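Local coordinates for thiamine phosphate pyrophosphorylase (Bacteroides thetaiotaomicron VPI-5482, PDB 3CEU), which probably acts as a thiamine-phosphate diphosphorylase, joining the pyrimidine and thiazole halves of thiamine phosphate in thiamine diphosphate biosynthesis, at residues L3-T8 / A169-D174; I19-E24 / A189-F194; I74-R79 / G89-S94; C93-V98 / D109-S114. All coordinates share one frame; numbering follows the deposited sequence.

Contact 1 (L3-T8 / A169-D174); sequences LIVVTT and AVVLGD
The isopropyl group of V6 points toward the facing segment and lends one methyl to each of two partners. V6 CG2 meets V170 CG1 at 3.4 Å and V6 CG1 meets L172 CD1 at 3.5 Å, both tighter than usual for carbon pairs. With CG1 opposite the backbone N (chi1 -177°), CG2 of V6 stays beside that N, where it reaches V170. I4 lies on the same side, its CB passing V170 CG2 at 3.9 Å, and this face of I4, V6 and V170 looks into the barrel, against M148 and H31. Here the first and last strands of a TIM barrel run parallel and close the sheet through I4 N to A169 O (2.7 Å), V171 N to I4 O (2.8 Å) and V6 N to V171 O (2.9 Å). On the outer face V5 CG2 crosses V171 CG2 at 3.9 Å, under helix 188-201. L172, the N-cap of helix 173-176, lays its CG over the carbonyl oxygens V6 O and T7 O, 3.3 Å from each. Cutting it back to an alanine would probably leave V6 CG1 less closely packed and these two carbonyls less shielded. V6 O also accepts a hydrogen bond from W176 NE1.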
loop_
_atom_site.group_PDB
_atom_site.type_symbol
_atom_site.label_atom_id
_atom_site.label_comp_id
_atom_site.label_asym_id
_atom_site.label_seq_id
_atom_site.Cartn_x
_atom_site.Cartn_y
_atom_site.Cartn_z
ATOM N N LEU A 3 -6.501 4.654 -0.350
ATOM C CA LEU A 3 -5.151 5.196 -0.353
ATOM C C LEU A 3 -4.288 4.287 0.522
ATOM O O LEU A 3 -4.363 4.330 1.750
ATOM C CB LEU A 3 -5.143 6.627 0.198
ATOM C CG LEU A 3 -3.776 7.321 0.206
ATOM C CD1 LEU A 3 -3.186 7.276 -1.200
ATOM C CD2 LEU A 3 -3.908 8.753 0.694
ATOM N N ILE A 4 -3.476 3.458 -0.126
ATOM C CA ILE A 4 -2.609 2.513 0.567
ATOM C C ILE A 4 -1.199 3.061 0.716
ATOM O O ILE A 4 -0.637 3.633 -0.226
ATOM C CB ILE A 4 -2.536 1.173 -0.199
ATOM C CG1 ILE A 4 -3.951 0.622 -0.414
ATOM C CG2 ILE A 4 -1.690 0.175 0.567
ATOM C CD1 ILE A 4 -4.031 -0.493 -1.440
ATOM N N VAL A 5 -0.636 2.881 1.909
ATOM C CA VAL A 5 0.719 3.339 2.217
ATOM C C VAL A 5 1.644 2.153 2.491
ATOM O O VAL A 5 1.293 1.256 3.252
ATOM C CB VAL A 5 0.752 4.246 3.487
ATOM C CG1 VAL A 5 2.203 4.521 3.890
ATOM C CG2 VAL A 5 0.019 5.561 3.225
ATOM N N VAL A 6 2.819 2.142 1.863
ATOM C CA VAL A 6 3.777 1.075 2.122
ATOM C C VAL A 6 4.835 1.660 3.059
ATOM O O VAL A 6 5.254 2.812 2.886
ATOM C CB VAL A 6 4.490 0.573 0.835
ATOM C CG1 VAL A 6 5.412 -0.589 1.188
ATOM C CG2 VAL A 6 3.482 0.138 -0.212
ATOM N N THR A 7 5.239 0.880 4.062
ATOM C CA THR A 7 6.262 1.316 5.012
ATOM C C THR A 7 7.578 1.468 4.267
ATOM O O THR A 7 7.661 1.232 3.065
ATOM C CB THR A 7 6.553 0.271 6.112
ATOM O OG1 THR A 7 7.102 -0.903 5.499
ATOM C CG2 THR A 7 5.304 -0.090 6.892
ATOM N N THR A 8 8.606 1.855 5.008
ATOM C CA THR A 8 9.955 1.995 4.475
ATOM C C THR A 8 10.610 0.615 4.606
ATOM O O THR A 8 10.246 -0.165 5.490
ATOM C CB THR A 8 10.769 2.995 5.303
ATOM O OG1 THR A 8 10.478 2.802 6.691
ATOM C CG2 THR A 8 10.431 4.416 4.909
ATOM N N ALA A 169 -4.754 3.784 -4.664
ATOM C CA ALA A 169 -3.427 4.245 -5.032
ATOM C C ALA A 169 -2.483 3.863 -3.912
ATOM O O ALA A 169 -2.836 3.947 -2.735
ATOM C CB ALA A 169 -3.429 5.760 -5.253
ATOM N N VAL A 170 -1.290 3.426 -4.288
ATOM C CA VAL A 170 -0.293 3.008 -3.317
ATOM C C VAL A 170 0.875 3.968 -3.327
ATOM O O VAL A 170 1.400 4.300 -4.378
ATOM C CB VAL A 170 0.207 1.591 -3.632
ATOM C CG1 VAL A 170 1.181 1.125 -2.558
ATOM C CG2 VAL A 170 -0.994 0.651 -3.730
ATOM N N VAL A 171 1.285 4.410 -2.149
ATOM C CA VAL A 171 2.378 5.361 -2.060
ATOM C C VAL A 171 3.438 4.933 -1.047
ATOM O O VAL A 171 3.158 4.202 -0.095
ATOM C CB VAL A 171 1.836 6.753 -1.664
ATOM C CG1 VAL A 171 0.786 7.201 -2.657
ATOM C CG2 VAL A 171 1.239 6.693 -0.265
ATOM N N LEU A 172 4.663 5.386 -1.256
ATOM C CA LEU A 172 5.734 5.057 -0.329
ATOM C C LEU A 172 6.666 6.260 -0.195
ATOM O O LEU A 172 6.642 6.958 0.818
ATOM C CB LEU A 172 6.502 3.816 -0.811
ATOM C CG LEU A 172 7.243 3.007 0.272
ATOM C CD1 LEU A 172 7.668 1.634 -0.269
ATOM C CD2 LEU A 172 8.456 3.789 0.743
ATOM N N GLY A 173 7.462 6.514 -1.229
ATOM C CA GLY A 173 8.399 7.628 -1.198
ATOM C C GLY A 173 7.813 9.024 -1.017
ATOM O O GLY A 173 8.225 9.776 -0.125
ATOM N N ASP A 174 6.852 9.384 -1.860
ATOM C CA ASP A 174 6.257 10.713 -1.775
ATOM C C ASP A 174 5.750 11.041 -0.381
ATOM O O ASP A 174 5.495 12.208 -0.059
ATOM C CB ASP A 174 5.102 10.855 -2.752
ATOM C CG ASP A 174 4.415 12.191 -2.618
ATOM O OD1 ASP A 174 5.092 13.224 -2.826
ATOM O OD2 ASP A 174 3.210 12.214 -2.293
#

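Contact 2 (I19-E24 / A189-F194); sequences ITALFE and AVIEHF
F194 N is held by two carbonyls of its own helix, V190 O at 3.0 Å and, weakly, I191 O at 3.2 Å, which fixes the backbone from which the F194 side chain meets L22 of the other helix. CG of F194 stands anti to the backbone N (chi1 169°), a setting that brings the ring within range of L22. L22 answers with one branch: CD2 lies 3.7 Å from F194 CB and comes at the ring obliquely, near its attachment point. The same methyl touches I191 CD1 at 3.8 Å and, more loosely, V190 CG1 at 4.4 Å, making L22 the hub of the contact. I191 CD1 then reaches on to A21 CB, also at 3.7 Å. The short helical segments run 10.2 Å apart at their closest, their directions only 26° apart; they are neighbours in the outer layer of the TIM barrel. L175 packs against V190 and F194, W176 against L22, and F194 CE2 packs against L3 of the first strand. A serine in place of F194 would probably leave L22 CD2 without the ring carbons it rests on and open a gap beside L3. The side chains meet through carbon atoms alone, and no polar bond links the two segments, which suggests that shape fit and exclusion of water, rather than directional bonds between them, hold them side by side.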
loop_
_atom_site.group_PDB
_atom_site.type_symbol
_atom_site.label_atom_id
_atom_site.label_comp_id
_atom_site.label_asym_id
_atom_site.label_seq_id
_atom_site.Cartn_x
_atom_site.Cartn_y
_atom_site.Cartn_z
ATOM N N ILE A 19 3.054 5.803 12.166
ATOM C CA ILE A 19 2.065 4.894 11.600
ATOM C C ILE A 19 0.727 5.025 12.311
ATOM O O ILE A 19 -0.326 5.083 11.676
ATOM C CB ILE A 19 2.531 3.426 11.680
ATOM C CG1 ILE A 19 3.706 3.211 10.713
ATOM C CG2 ILE A 19 1.354 2.479 11.355
ATOM C CD1 ILE A 19 4.379 1.830 10.790
ATOM N N THR A 20 0.773 5.076 13.634
ATOM C CA THR A 20 -0.438 5.191 14.427
ATOM C C THR A 20 -1.166 6.485 14.082
ATOM O O THR A 20 -2.388 6.503 13.892
ATOM C CB THR A 20 -0.080 5.152 15.906
ATOM O OG1 THR A 20 0.597 3.918 16.181
ATOM C CG2 THR A 20 -1.333 5.252 16.769
ATOM N N ALA A 21 -0.392 7.557 13.975
ATOM C CA ALA A 21 -0.920 8.871 13.637
ATOM C C ALA A 21 -1.614 8.842 12.270
ATOM O O ALA A 21 -2.617 9.531 12.057
ATOM C CB ALA A 21 0.222 9.902 13.640
ATOM N N LEU A 22 -1.069 8.051 11.346
ATOM C CA LEU A 22 -1.642 7.924 10.009
ATOM C C LEU A 22 -2.943 7.106 10.084
ATOM O O LEU A 22 -3.912 7.395 9.378
ATOM C CB LEU A 22 -0.632 7.257 9.050
ATOM C CG LEU A 22 0.672 8.036 8.773
ATOM C CD1 LEU A 22 1.745 7.132 8.176
ATOM C CD2 LEU A 22 0.377 9.187 7.834
ATOM N N PHE A 23 -2.978 6.085 10.930
ATOM C CA PHE A 23 -4.210 5.316 11.049
ATOM C C PHE A 23 -5.288 6.248 11.614
ATOM O O PHE A 23 -6.395 6.328 11.082
ATOM C CB PHE A 23 -4.016 4.093 11.955
ATOM C CG PHE A 23 -3.455 2.890 11.236
ATOM C CD1 PHE A 23 -4.089 2.383 10.106
ATOM C CD2 PHE A 23 -2.311 2.252 11.696
ATOM C CE1 PHE A 23 -3.595 1.261 9.448
ATOM C CE2 PHE A 23 -1.807 1.126 11.042
ATOM C CZ PHE A 23 -2.453 0.633 9.918
ATOM N N GLU A 24 -4.945 6.975 12.674
ATOM C CA GLU A 24 -5.865 7.915 13.308
ATOM C C GLU A 24 -6.461 8.927 12.318
ATOM O O GLU A 24 -7.541 9.471 12.555
ATOM C CB GLU A 24 -5.146 8.648 14.449
ATOM C CG GLU A 24 -4.966 7.798 15.711
ATOM C CD GLU A 24 -4.034 8.430 16.733
ATOM O OE1 GLU A 24 -4.149 9.656 16.974
ATOM O OE2 GLU A 24 -3.192 7.697 17.308
ATOM N N ALA A 189 4.907 17.276 8.823
ATOM C CA ALA A 189 4.917 17.305 7.360
ATOM C C ALA A 189 4.406 15.997 6.759
ATOM O O ALA A 189 3.747 15.995 5.720
ATOM C CB ALA A 189 6.334 17.597 6.840
ATOM N N VAL A 190 4.713 14.879 7.399
ATOM C CA VAL A 190 4.242 13.612 6.880
ATOM C C VAL A 190 2.738 13.497 7.086
ATOM O O VAL A 190 2.009 13.174 6.152
ATOM C CB VAL A 190 4.971 12.432 7.550
ATOM C CG1 VAL A 190 4.266 11.110 7.215
ATOM C CG2 VAL A 190 6.412 12.381 7.050
ATOM N N ILE A 191 2.269 13.780 8.295
ATOM C CA ILE A 191 0.842 13.688 8.569
ATOM C C ILE A 191 0.044 14.707 7.762
ATOM O O ILE A 191 -1.023 14.392 7.244
ATOM C CB ILE A 191 0.531 13.899 10.066
ATOM C CG1 ILE A 191 1.484 13.063 10.928
ATOM C CG2 ILE A 191 -0.927 13.507 10.362
ATOM C CD1 ILE A 191 1.489 11.586 10.573
ATOM N N GLU A 192 0.556 15.926 7.646
ATOM C CA GLU A 192 -0.153 16.942 6.888
ATOM C C GLU A 192 -0.226 16.569 5.419
ATOM O O GLU A 192 -1.248 16.779 4.759
ATOM C CB GLU A 192 0.515 18.313 7.068
ATOM C CG GLU A 192 0.520 18.782 8.517
ATOM C CD GLU A 192 1.050 20.192 8.688
ATOM O OE1 GLU A 192 0.287 21.153 8.471
ATOM O OE2 GLU A 192 2.239 20.344 9.037
ATOM N N HIS A 193 0.854 15.999 4.904
ATOM C CA HIS A 193 0.887 15.612 3.496
ATOM C C HIS A 193 -0.034 14.413 3.231
ATOM O O HIS A 193 -0.565 14.271 2.126
ATOM C CB HIS A 193 2.317 15.287 3.079
ATOM C CG HIS A 193 2.468 15.007 1.621
ATOM N ND1 HIS A 193 2.272 15.972 0.656
ATOM C CD2 HIS A 193 2.743 13.858 0.963
ATOM C CE1 HIS A 193 2.414 15.423 -0.538
ATOM N NE2 HIS A 193 2.698 14.144 -0.379
ATOM N N PHE A 194 -0.235 13.561 4.239
ATOM C CA PHE A 194 -1.116 12.401 4.084
ATOM C C PHE A 194 -2.566 12.875 3.965
ATOM O O PHE A 194 -3.309 12.415 3.095
ATOM C CB PHE A 194 -0.986 11.441 5.275
ATOM C CG PHE A 194 -2.049 10.366 5.304
ATOM C CD1 PHE A 194 -3.142 10.472 6.157
ATOM C CD2 PHE A 194 -1.988 9.281 4.433
ATOM C CE1 PHE A 194 -4.171 9.513 6.137
ATOM C CE2 PHE A 194 -3.010 8.315 4.402
ATOM C CZ PHE A 194 -4.101 8.432 5.252
#

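Contact 3 (I74-R79 / G89-S94); sequences IHLNAR and GHVSCS
The imidazole of H75 is gripped at both nitrogens by serines of the neighbouring strand. NE2 meets S94 OG at 3.1 Å, nearly straight (170°) and in the ring plane at its edge, while ND1 bonds to S92 OG; the modelled ND1 to OG spacing of 2.4 Å is very short and doubtful. CG of H75 lies anti to the backbone N (chi1 -166°), which swings the ring across the next strand with one face over C93 CA. Held at both nitrogens, the ring is probably restrained from turning, though ND1 is the less certain side. Around it the ring stacks on H60, meets H31 edge-to-face and touches F112 with planes at about 40°. The backbones that place these groups pair in parallel: I74 N to H90 O (2.8 Å), S92 N to I74 O (2.9 Å) and L76 N to S92 O (2.8 Å). Past these, a water carries the connection on, donating to L76 O at 2.9 Å and accepting from S94 N at 2.7 Å. On the side of the sheet that carries I74 and V91, V91 CG2 touches I74 and lies 3.9 Å from L76 CG. Further out, N77 ND2 donates to H75 O and H60 O, linking its loop to both residues. The whole is the seam between the fourth and fifth strands of a TIM barrel, with H75 and S92 directed into its interior.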
loop_
_atom_site.group_PDB
_atom_site.type_symbol
_atom_site.label_atom_id
_atom_site.label_comp_id
_atom_site.label_asym_id
_atom_site.label_seq_id
_atom_site.Cartn_x
_atom_site.Cartn_y
_atom_site.Cartn_z
ATOM N N ILE A 74 -1.681 -11.164 3.720
ATOM C CA ILE A 74 -0.322 -11.168 3.214
ATOM C C ILE A 74 -0.221 -10.733 1.751
ATOM O O ILE A 74 -1.198 -10.800 0.988
ATOM C CB ILE A 74 0.284 -12.566 3.330
ATOM C CG1 ILE A 74 -0.485 -13.530 2.425
ATOM C CG2 ILE A 74 0.217 -13.039 4.774
ATOM C CD1 ILE A 74 0.142 -14.890 2.279
ATOM N N HIS A 75 0.973 -10.290 1.364
ATOM C CA HIS A 75 1.230 -9.854 -0.008
ATOM C C HIS A 75 2.370 -10.698 -0.534
ATOM O O HIS A 75 3.510 -10.525 -0.122
ATOM C CB HIS A 75 1.644 -8.386 -0.044
ATOM C CG HIS A 75 1.599 -7.789 -1.410
ATOM N ND1 HIS A 75 0.415 -7.503 -2.054
ATOM C CD2 HIS A 75 2.589 -7.418 -2.258
ATOM C CE1 HIS A 75 0.675 -6.976 -3.234
ATOM N NE2 HIS A 75 1.985 -6.912 -3.385
ATOM N N LEU A 76 2.069 -11.614 -1.441
ATOM C CA LEU A 76 3.107 -12.474 -1.990
ATOM C C LEU A 76 4.115 -11.656 -2.788
ATOM O O LEU A 76 3.753 -10.698 -3.461
ATOM C CB LEU A 76 2.475 -13.545 -2.878
ATOM C CG LEU A 76 1.326 -14.280 -2.203
ATOM C CD1 LEU A 76 0.718 -15.284 -3.174
ATOM C CD2 LEU A 76 1.819 -14.971 -0.947
ATOM N N ASN A 77 5.386 -12.033 -2.702
ATOM C CA ASN A 77 6.416 -11.308 -3.427
ATOM C C ASN A 77 7.630 -12.183 -3.694
ATOM O O ASN A 77 7.702 -13.315 -3.221
ATOM C CB ASN A 77 6.805 -10.044 -2.654
ATOM C CG ASN A 77 7.448 -10.351 -1.322
ATOM O OD1 ASN A 77 8.625 -10.715 -1.254
ATOM N ND2 ASN A 77 6.678 -10.214 -0.251
ATOM N N ALA A 78 8.577 -11.656 -4.460
ATOM C CA ALA A 78 9.776 -12.398 -4.830
ATOM C C ALA A 78 10.410 -13.170 -3.681
ATOM O O ALA A 78 10.676 -14.369 -3.805
ATOM C CB ALA A 78 10.798 -11.457 -5.451
ATOM N N ARG A 79 10.644 -12.497 -2.563
ATOM C CA ARG A 79 11.271 -13.150 -1.425
ATOM C C ARG A 79 10.317 -14.101 -0.702
ATOM O O ARG A 79 10.751 -15.087 -0.103
ATOM C CB ARG A 79 11.840 -12.084 -0.478
ATOM C CG ARG A 79 12.984 -11.272 -1.117
ATOM C CD ARG A 79 13.250 -9.964 -0.382
ATOM N NE ARG A 79 12.035 -9.157 -0.322
ATOM C CZ ARG A 79 11.398 -8.690 -1.393
ATOM N NH1 ARG A 79 11.867 -8.939 -2.613
ATOM N NH2 ARG A 79 10.277 -7.992 -1.250
ATOM N N GLY A 89 -7.067 -16.220 4.496
ATOM C CA GLY A 89 -7.163 -14.802 4.763
ATOM C C GLY A 89 -6.906 -13.970 3.525
ATOM O O GLY A 89 -6.830 -14.490 2.413
ATOM N N HIS A 90 -6.769 -12.666 3.727
ATOM C CA HIS A 90 -6.531 -11.732 2.638
ATOM C C HIS A 90 -5.164 -11.958 1.997
ATOM O O HIS A 90 -4.131 -11.923 2.667
ATOM C CB HIS A 90 -6.643 -10.298 3.169
ATOM C CG HIS A 90 -6.601 -9.249 2.103
ATOM N ND1 HIS A 90 -5.441 -8.891 1.450
ATOM C CD2 HIS A 90 -7.587 -8.495 1.558
ATOM C CE1 HIS A 90 -5.712 -7.964 0.549
ATOM N NE2 HIS A 90 -7.006 -7.706 0.593
ATOM N N VAL A 91 -5.160 -12.208 0.699
ATOM C CA VAL A 91 -3.912 -12.415 -0.003
ATOM C C VAL A 91 -3.894 -11.424 -1.149
ATOM O O VAL A 91 -4.945 -11.094 -1.694
ATOM C CB VAL A 91 -3.811 -13.852 -0.555
ATOM C CG1 VAL A 91 -4.935 -14.100 -1.541
ATOM C CG2 VAL A 91 -2.457 -14.067 -1.209
ATOM N N SER A 92 -2.706 -10.941 -1.498
ATOM C CA SER A 92 -2.551 -9.975 -2.584
ATOM C C SER A 92 -1.165 -10.107 -3.183
ATOM O O SER A 92 -0.270 -10.673 -2.556
ATOM C CB SER A 92 -2.725 -8.554 -2.055
ATOM O OG SER A 92 -1.673 -8.232 -1.166
ATOM N N CYS A 93 -0.987 -9.563 -4.388
ATOM C CA CYS A 93 0.305 -9.609 -5.087
ATOM C C CYS A 93 0.434 -8.467 -6.087
ATOM O O CYS A 93 -0.513 -7.728 -6.333
ATOM C CB CYS A 93 0.456 -10.923 -5.852
ATOM S SG CYS A 93 -0.530 -10.983 -7.357
ATOM N N SER A 94 1.614 -8.349 -6.680
ATOM C CA SER A 94 1.882 -7.307 -7.654
ATOM C C SER A 94 1.903 -7.834 -9.083
ATOM O O SER A 94 2.344 -8.959 -9.347
ATOM C CB SER A 94 3.227 -6.639 -7.351
ATOM O OG SER A 94 3.220 -6.017 -6.082
HETATM O O HOH W 1 3.837 -9.882 -6.244
#

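Contact 4 (C93-V98 / D109-S114); sequences CSCHSV and DYVFMS
C93 O takes the backbone N of F112 at 2.9 Å, in the carbonyl plane, and opens a ladder of three backbone bonds. In the second, C95 N donates to F112 O, also at 2.9 Å but from 39° above the carbonyl plane. The third, S114 N to C95 O, is longer at 3.2 Å yet again in plane. S114 O, just past the strand, accepts from Y129 OH, and H96 CA makes a CA-H...O contact with it, 3.1 Å from CA to O. The hydroxyls of S94 and Y110 find their partners outside the two segments: S94 OG, engaged with H75, rests on F112 CB at 3.6 Å, and Y110 OH is bonded to H31 NE2 across the barrel interior. D109 OD2 takes V91 N, tying the residue ahead of Y110 to strand 90-95. On the outer face the sulfurs supply apolar contact. The C95 torsion, SG anti to the carbonyl carbon (chi1 -63°), turns the sulfur to V111 CB, 4.0 Å away, and C93 SG is equally far from V111 CG1. CE of M113, present as selenomethionine, reaches V98 CG2 at 4.2 Å, beside V101 and L134. The far edge of strand 110-113 is satisfied too, V111 and M113 bonding through their backbones to the strand that holds M148. S97 is the N-cap of the helix that follows, its OG accepting from E100 N, while H96 N makes a weak bond to E100 OE1. Strand 90-95, helix 98-102 and strand 110-113 form one beta-alpha-beta crossover, the repeating unit of the TIM barrel, here joining its fifth and sixth strands.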
loop_
_atom_site.group_PDB
_atom_site.type_symbol
_atom_site.label_atom_id
_atom_site.label_comp_id
_atom_site.label_asym_id
_atom_site.label_seq_id
_atom_site.Cartn_x
_atom_site.Cartn_y
_atom_site.Cartn_z
ATOM N N CYS A 93 -0.987 -9.563 -4.388
ATOM C CA CYS A 93 0.305 -9.609 -5.087
ATOM C C CYS A 93 0.434 -8.467 -6.087
ATOM O O CYS A 93 -0.513 -7.728 -6.333
ATOM C CB CYS A 93 0.456 -10.923 -5.852
ATOM S SG CYS A 93 -0.530 -10.983 -7.357
ATOM N N SER A 94 1.614 -8.349 -6.680
ATOM C CA SER A 94 1.882 -7.307 -7.654
ATOM C C SER A 94 1.903 -7.834 -9.083
ATOM O O SER A 94 2.344 -8.959 -9.347
ATOM C CB SER A 94 3.227 -6.639 -7.351
ATOM O OG SER A 94 3.220 -6.017 -6.082
ATOM N N CYS A 95 1.416 -7.017 -10.007
ATOM C CA CYS A 95 1.422 -7.390 -11.412
ATOM C C CYS A 95 2.135 -6.247 -12.129
ATOM O O CYS A 95 2.135 -5.115 -11.639
ATOM C CB CYS A 95 -0.007 -7.574 -11.927
ATOM S SG CYS A 95 -0.946 -8.917 -11.112
ATOM N N HIS A 96 2.748 -6.543 -13.273
ATOM C CA HIS A 96 3.494 -5.537 -14.021
ATOM C C HIS A 96 3.163 -5.447 -15.505
ATOM O O HIS A 96 4.038 -5.186 -16.322
ATOM C CB HIS A 96 4.998 -5.777 -13.861
ATOM C CG HIS A 96 5.399 -6.167 -12.473
ATOM N ND1 HIS A 96 5.419 -7.477 -12.049
ATOM C CD2 HIS A 96 5.744 -5.417 -11.400
ATOM C CE1 HIS A 96 5.759 -7.520 -10.775
ATOM N NE2 HIS A 96 5.962 -6.284 -10.354
ATOM N N SER A 97 1.901 -5.661 -15.848
ATOM C CA SER A 97 1.459 -5.572 -17.233
ATOM C C SER A 97 -0.046 -5.686 -17.206
ATOM O O SER A 97 -0.616 -6.243 -16.265
ATOM C CB SER A 97 2.049 -6.706 -18.089
ATOM O OG SER A 97 1.451 -7.956 -17.783
ATOM N N VAL A 98 -0.694 -5.150 -18.229
ATOM C CA VAL A 98 -2.144 -5.208 -18.306
ATOM C C VAL A 98 -2.593 -6.660 -18.386
ATOM O O VAL A 98 -3.619 -7.036 -17.816
ATOM C CB VAL A 98 -2.654 -4.423 -19.529
ATOM C CG1 VAL A 98 -4.157 -4.574 -19.666
ATOM C CG2 VAL A 98 -2.283 -2.949 -19.373
ATOM N N ASP A 109 -7.462 -10.865 -3.531
ATOM C CA ASP A 109 -8.439 -9.920 -3.017
ATOM C C ASP A 109 -8.267 -8.619 -3.779
ATOM O O ASP A 109 -9.228 -7.879 -4.001
ATOM C CB ASP A 109 -8.223 -9.735 -1.526
ATOM C CG ASP A 109 -8.604 -10.967 -0.748
ATOM O OD1 ASP A 109 -9.819 -11.222 -0.610
ATOM O OD2 ASP A 109 -7.702 -11.702 -0.303
ATOM N N TYR A 110 -7.024 -8.362 -4.174
ATOM C CA TYR A 110 -6.654 -7.208 -4.983
ATOM C C TYR A 110 -5.205 -7.337 -5.345
ATOM O O TYR A 110 -4.462 -8.055 -4.684
ATOM C CB TYR A 110 -6.899 -5.865 -4.278
ATOM C CG TYR A 110 -6.130 -5.554 -3.002
ATOM C CD1 TYR A 110 -4.735 -5.467 -2.980
ATOM C CD2 TYR A 110 -6.816 -5.233 -1.836
ATOM C CE1 TYR A 110 -4.053 -5.059 -1.821
ATOM C CE2 TYR A 110 -6.146 -4.826 -0.688
ATOM C CZ TYR A 110 -4.772 -4.739 -0.683
ATOM O OH TYR A 110 -4.143 -4.322 0.475
ATOM N N VAL A 111 -4.805 -6.667 -6.414
ATOM C CA VAL A 111 -3.423 -6.711 -6.848
ATOM C C VAL A 111 -2.911 -5.304 -7.092
ATOM O O VAL A 111 -3.692 -4.369 -7.295
ATOM C CB VAL A 111 -3.262 -7.511 -8.165
ATOM C CG1 VAL A 111 -3.872 -8.901 -8.023
ATOM C CG2 VAL A 111 -3.902 -6.758 -9.313
ATOM N N PHE A 112 -1.591 -5.165 -7.064
ATOM C CA PHE A 112 -0.927 -3.894 -7.327
ATOM C C PHE A 112 -0.624 -3.884 -8.818
ATOM O O PHE A 112 -0.521 -4.939 -9.439
ATOM C CB PHE A 112 0.405 -3.808 -6.563
ATOM C CG PHE A 112 0.262 -3.440 -5.113
ATOM C CD1 PHE A 112 -0.994 -3.352 -4.523
ATOM C CD2 PHE A 112 1.383 -3.164 -4.338
ATOM C CE1 PHE A 112 -1.134 -2.997 -3.189
ATOM C CE2 PHE A 112 1.248 -2.807 -3.001
ATOM C CZ PHE A 112 -0.019 -2.723 -2.430
HETATM N N MSE A 113 -0.491 -2.702 -9.402
HETATM C CA MSE A 113 -0.140 -2.617 -10.809
HETATM C C MSE A 113 0.945 -1.556 -10.915
HETATM O O MSE A 113 0.756 -0.417 -10.470
HETATM C CB MSE A 113 -1.342 -2.226 -11.666
HETATM C CG MSE A 113 -1.134 -2.496 -13.146
HETATM SE SE MSE A 113 -2.445 -1.663 -14.300
HETATM C CE MSE A 113 -1.263 -1.078 -15.724
ATOM N N SER A 114 2.081 -1.929 -11.498
ATOM C CA SER A 114 3.208 -1.009 -11.629
ATOM C C SER A 114 4.157 -1.450 -12.735
ATOM O O SER A 114 4.084 -2.588 -13.201
ATOM C CB SER A 114 3.977 -0.974 -10.319
ATOM O OG SER A 114 4.493 -2.256 -10.038
#

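Overall arrangement
From the N terminus, strand 2-6 opens contact 1 and helix 15-24, next in the chain, opens contact 2; both wait some 160 residues for their partners. Within both long loops lie contacts 3 and 4, the second beginning where the first ends, on C93 and S94, each closing a short loop between successive strands. The chain then returns to strand 168-171, which completes contact 1 and shuts the barrel, and to helix 188-201, which completes contact 2, so these two cross. A D174–H193 hydrogen bond and L3 against F194 join them. Contact 1 meets contact 4 through V170, I4 and F112 in the barrel interior, whereas contacts 2 and 3 stand about 25 Å apart between centres.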